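PDB 3UGS: isoprenyl transferase from Campylobacter jejuni, which probably condenses isopentenyl diphosphate with allylic diphosphates to make undecaprenyl diphosphate, working as a magnesium-dependent homodimer. Local coordinates for residues 4-12 and 213-221. Sequence-based numbering, arbitrary orientation.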
loop_
_atom_site.group_PDB
_atom_site.type_symbol
_atom_site.label_atom_id
_atom_site.label_comp_id
_atom_site.label_asym_id
_atom_site.label_seq_id
_atom_site.Cartn_x
_atom_site.Cartn_y
_atom_site.Cartn_z
ATOM N N MET A 4 -3.241 -23.576 -3.561
ATOM C CA MET A 4 -2.050 -23.244 -4.377
ATOM C C MET A 4 -1.242 -22.128 -3.707
ATOM O O MET A 4 -0.049 -22.305 -3.422
ATOM C CB MET A 4 -2.429 -22.862 -5.812
ATOM C CG MET A 4 -2.946 -24.029 -6.615
ATOM S SD MET A 4 -2.429 -24.082 -8.350
ATOM C CE MET A 4 -3.176 -25.653 -8.852
ATOM N N ASN A 5 -1.884 -21.000 -3.455
ATOM C CA ASN A 5 -1.204 -19.900 -2.728
ATOM C C ASN A 5 -0.972 -20.221 -1.266
ATOM O O ASN A 5 -1.871 -20.617 -0.556
ATOM C CB ASN A 5 -1.980 -18.579 -2.764
ATOM C CG ASN A 5 -2.158 -18.048 -4.154
ATOM O OD1 ASN A 5 -1.354 -18.296 -5.048
ATOM N ND2 ASN A 5 -3.238 -17.344 -4.354
ATOM N N GLU A 6 0.222 -19.979 -0.787
ATOM C CA GLU A 6 0.420 -20.129 0.623
ATOM C C GLU A 6 0.268 -18.807 1.331
ATOM O O GLU A 6 0.563 -17.763 0.823
ATOM C CB GLU A 6 1.722 -20.809 0.922
ATOM C CG GLU A 6 1.913 -21.158 2.369
ATOM C CD GLU A 6 3.181 -21.921 2.579
ATOM O OE1 GLU A 6 4.030 -21.869 1.656
ATOM O OE2 GLU A 6 3.321 -22.578 3.643
ATOM N N LEU A 7 -0.249 -18.871 2.525
ATOM C CA LEU A 7 -0.517 -17.716 3.300
ATOM C C LEU A 7 0.243 -17.784 4.622
ATOM O O LEU A 7 -0.149 -18.382 5.552
ATOM C CB LEU A 7 -2.011 -17.604 3.448
ATOM C CG LEU A 7 -2.718 -16.661 4.357
ATOM C CD1 LEU A 7 -1.952 -15.457 4.811
ATOM C CD2 LEU A 7 -4.111 -16.367 3.909
ATOM N N LYS A 8 1.361 -17.119 4.646
ATOM C CA LYS A 8 2.305 -17.177 5.778
ATOM C C LYS A 8 2.067 -16.034 6.751
ATOM O O LYS A 8 2.420 -16.103 7.939
ATOM C CB LYS A 8 3.771 -17.107 5.322
ATOM C CG LYS A 8 4.278 -18.219 4.436
ATOM N N HIS A 9 1.522 -14.973 6.197
ATOM C CA HIS A 9 1.429 -13.675 6.885
ATOM C C HIS A 9 0.135 -13.019 6.576
ATOM O O HIS A 9 -0.111 -12.564 5.488
ATOM C CB HIS A 9 2.582 -12.769 6.511
ATOM C CG HIS A 9 2.670 -11.515 7.314
ATOM N ND1 HIS A 9 3.613 -10.567 7.070
ATOM C CD2 HIS A 9 1.915 -11.044 8.358
ATOM C CE1 HIS A 9 3.475 -9.547 7.941
ATOM N NE2 HIS A 9 2.432 -9.829 8.729
ATOM N N LEU A 10 -0.691 -13.005 7.594
ATOM C CA LEU A 10 -1.992 -12.373 7.560
ATOM C C LEU A 10 -1.945 -11.077 8.345
ATOM O O LEU A 10 -1.532 -11.061 9.515
ATOM C CB LEU A 10 -3.039 -13.299 8.144
ATOM C CG LEU A 10 -4.466 -12.737 8.274
ATOM C CD1 LEU A 10 -5.092 -12.335 6.946
ATOM C CD2 LEU A 10 -5.341 -13.768 8.989
ATOM N N ALA A 11 -2.359 -10.002 7.692
ATOM C CA ALA A 11 -2.463 -8.686 8.350
ATOM C C ALA A 11 -3.922 -8.242 8.440
ATOM O O ALA A 11 -4.729 -8.418 7.503
ATOM C CB ALA A 11 -1.629 -7.628 7.651
ATOM N N VAL A 12 -4.228 -7.629 9.581
ATOM C CA VAL A 12 -5.575 -7.223 9.896
ATOM C C VAL A 12 -5.651 -5.831 10.471
ATOM O O VAL A 12 -4.923 -5.467 11.413
ATOM C CB VAL A 12 -6.229 -8.201 10.890
ATOM C CG1 VAL A 12 -7.609 -7.708 11.293
ATOM C CG2 VAL A 12 -6.309 -9.597 10.290
ATOM N N ILE A 213 -9.851 -17.114 3.609
ATOM C CA ILE A 213 -8.567 -17.793 3.418
ATOM C C ILE A 213 -8.551 -18.690 2.159
ATOM O O ILE A 213 -7.584 -18.740 1.417
ATOM C CB ILE A 213 -8.146 -18.604 4.654
ATOM C CG1 ILE A 213 -7.463 -17.678 5.653
ATOM C CG2 ILE A 213 -7.201 -19.727 4.266
ATOM C CD1 ILE A 213 -7.514 -18.155 7.085
ATOM N N LYS A 214 -9.631 -19.431 1.980
ATOM C CA LYS A 214 -9.780 -20.372 0.823
ATOM C C LYS A 214 -9.775 -19.536 -0.472
ATOM O O LYS A 214 -9.132 -19.829 -1.464
ATOM C CB LYS A 214 -11.073 -21.215 0.888
ATOM N N GLU A 215 -10.496 -18.448 -0.397
ATOM C CA GLU A 215 -10.588 -17.525 -1.503
ATOM C C GLU A 215 -9.197 -17.015 -1.941
ATOM O O GLU A 215 -8.819 -17.047 -3.125
ATOM C CB GLU A 215 -11.486 -16.342 -1.135
ATOM C CG GLU A 215 -11.702 -15.349 -2.266
ATOM N N PHE A 216 -8.464 -16.510 -0.959
ATOM C CA PHE A 216 -7.090 -16.049 -1.175
ATOM C C PHE A 216 -6.198 -17.147 -1.790
ATOM O O PHE A 216 -5.325 -16.878 -2.631
ATOM C CB PHE A 216 -6.428 -15.546 0.131
ATOM C CG PHE A 216 -4.926 -15.594 0.085
ATOM C CD1 PHE A 216 -4.193 -14.512 -0.430
ATOM C CD2 PHE A 216 -4.249 -16.740 0.460
ATOM C CE1 PHE A 216 -2.819 -14.581 -0.515
ATOM C CE2 PHE A 216 -2.873 -16.819 0.362
ATOM C CZ PHE A 216 -2.161 -15.743 -0.105
ATOM N N ARG A 217 -6.409 -18.378 -1.361
ATOM C CA ARG A 217 -5.573 -19.490 -1.860
ATOM C C ARG A 217 -5.769 -19.787 -3.322
ATOM O O ARG A 217 -4.885 -20.304 -3.968
ATOM C CB ARG A 217 -5.803 -20.783 -1.118
ATOM C CG ARG A 217 -5.692 -20.629 0.344
ATOM C CD ARG A 217 -5.323 -21.936 0.933
ATOM N NE ARG A 217 -4.614 -21.645 2.162
ATOM C CZ ARG A 217 -4.690 -22.395 3.244
ATOM N NH1 ARG A 217 -4.027 -22.074 4.335
ATOM N NH2 ARG A 217 -5.460 -23.470 3.234
ATOM N N ASN A 218 -6.933 -19.451 -3.818
ATOM C CA ASN A 218 -7.266 -19.737 -5.234
ATOM C C ASN A 218 -7.167 -18.565 -6.165
ATOM O O ASN A 218 -7.420 -18.680 -7.373
ATOM C CB ASN A 218 -8.659 -20.351 -5.349
ATOM C CG ASN A 218 -8.707 -21.752 -4.785
ATOM O OD1 ASN A 218 -7.700 -22.480 -4.811
ATOM N ND2 ASN A 218 -9.856 -22.129 -4.233
ATOM N N ARG A 219 -6.826 -17.427 -5.585
ATOM C CA ARG A 219 -6.646 -16.191 -6.368
ATOM C C ARG A 219 -5.366 -16.334 -7.174
ATOM O O ARG A 219 -4.411 -16.923 -6.694
ATOM C CB ARG A 219 -6.497 -14.952 -5.470
ATOM C CG ARG A 219 -7.777 -14.166 -5.220
ATOM C CD ARG A 219 -7.476 -12.939 -4.355
ATOM N NE ARG A 219 -8.667 -12.476 -3.644
ATOM C CZ ARG A 219 -8.703 -11.441 -2.804
ATOM N NH1 ARG A 219 -7.624 -10.730 -2.566
ATOM N NH2 ARG A 219 -9.825 -11.098 -2.204
ATOM N N GLU A 220 -5.339 -15.764 -8.377
ATOM C CA GLU A 220 -4.080 -15.785 -9.201
ATOM C C GLU A 220 -3.051 -14.753 -8.688
ATOM O O GLU A 220 -3.269 -13.567 -8.735
ATOM C CB GLU A 220 -4.334 -15.601 -10.704
ATOM N N ARG A 221 -1.930 -15.235 -8.183
ATOM C CA ARG A 221 -0.850 -14.329 -7.728
ATOM C C ARG A 221 0.321 -14.382 -8.652
ATOM O O ARG A 221 0.993 -15.373 -8.713
ATOM C CB ARG A 221 -0.370 -14.611 -6.315
ATOM C CG ARG A 221 -1.413 -14.372 -5.269
ATOM C CD ARG A 221 -0.791 -14.455 -3.896
ATOM N NE ARG A 221 -0.196 -13.187 -3.478
ATOM C CZ ARG A 221 0.629 -13.057 -2.443
ATOM N NH1 ARG A 221 0.999 -14.108 -1.721
ATOM N NH2 ARG A 221 1.088 -11.864 -2.113
HETATM O O HOH W 1 -1.355 -17.860 -7.637
#
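The amide nitrogen ND2 of Asn-5 is gripped by two backbone carbonyls, one in the last turn of helix 206-218 and one in the chain just beyond, an example of one carboxamide serving two carbonyl oxygens at once. ND2 donates to Phe-216 O at 2.7 Å, almost in the plane of its own amide, and to Arg-219 O, also at 2.7 Å but tilted from both the amide and the carbonyl plane. With its two N-H groups thus spent on separate acceptors, the amide is fixed against a flip. OD1 of Asn-5 accepts from a water, 2.6 Å off, that in turn accepts from Arg-221 N. The backbone joins in: Asn-5 N donates to Arg-217 O at 3.1 Å. The torsion that sets CG of Asn-5 anti to its carbonyl carbon (chi1 -62°) turns the amide to the helix end, while CG and CD of Arg-221 lie against it. Inward from this polar cluster, CB of Leu-7 presses obliquely on CE2 of the Phe-216 ring (3.3 Å); CD2 of Leu-7 lies 3.5 Å from CD2 of Phe-216 and also meets CG1 of Ile-213. Glu-6 O lies at the ring edge, near its plane. The buried Leu-7 also packs on Ile-51 and Leu-171. Arg-221 forms a salt bridge with Asp-170 and bonds Tyr-191 O; Arg-219 forms one with Glu-193, probably a magnesium ligand, and bonds Ile-194 O. The arrangement is an asparagine side chain hydrogen-bonded to main-chain carbonyls at the C-terminal end of a helix, here joining the lead-in to central strand 9-14 of the parallel sheet to the last helix of the cis-prenyltransferase fold.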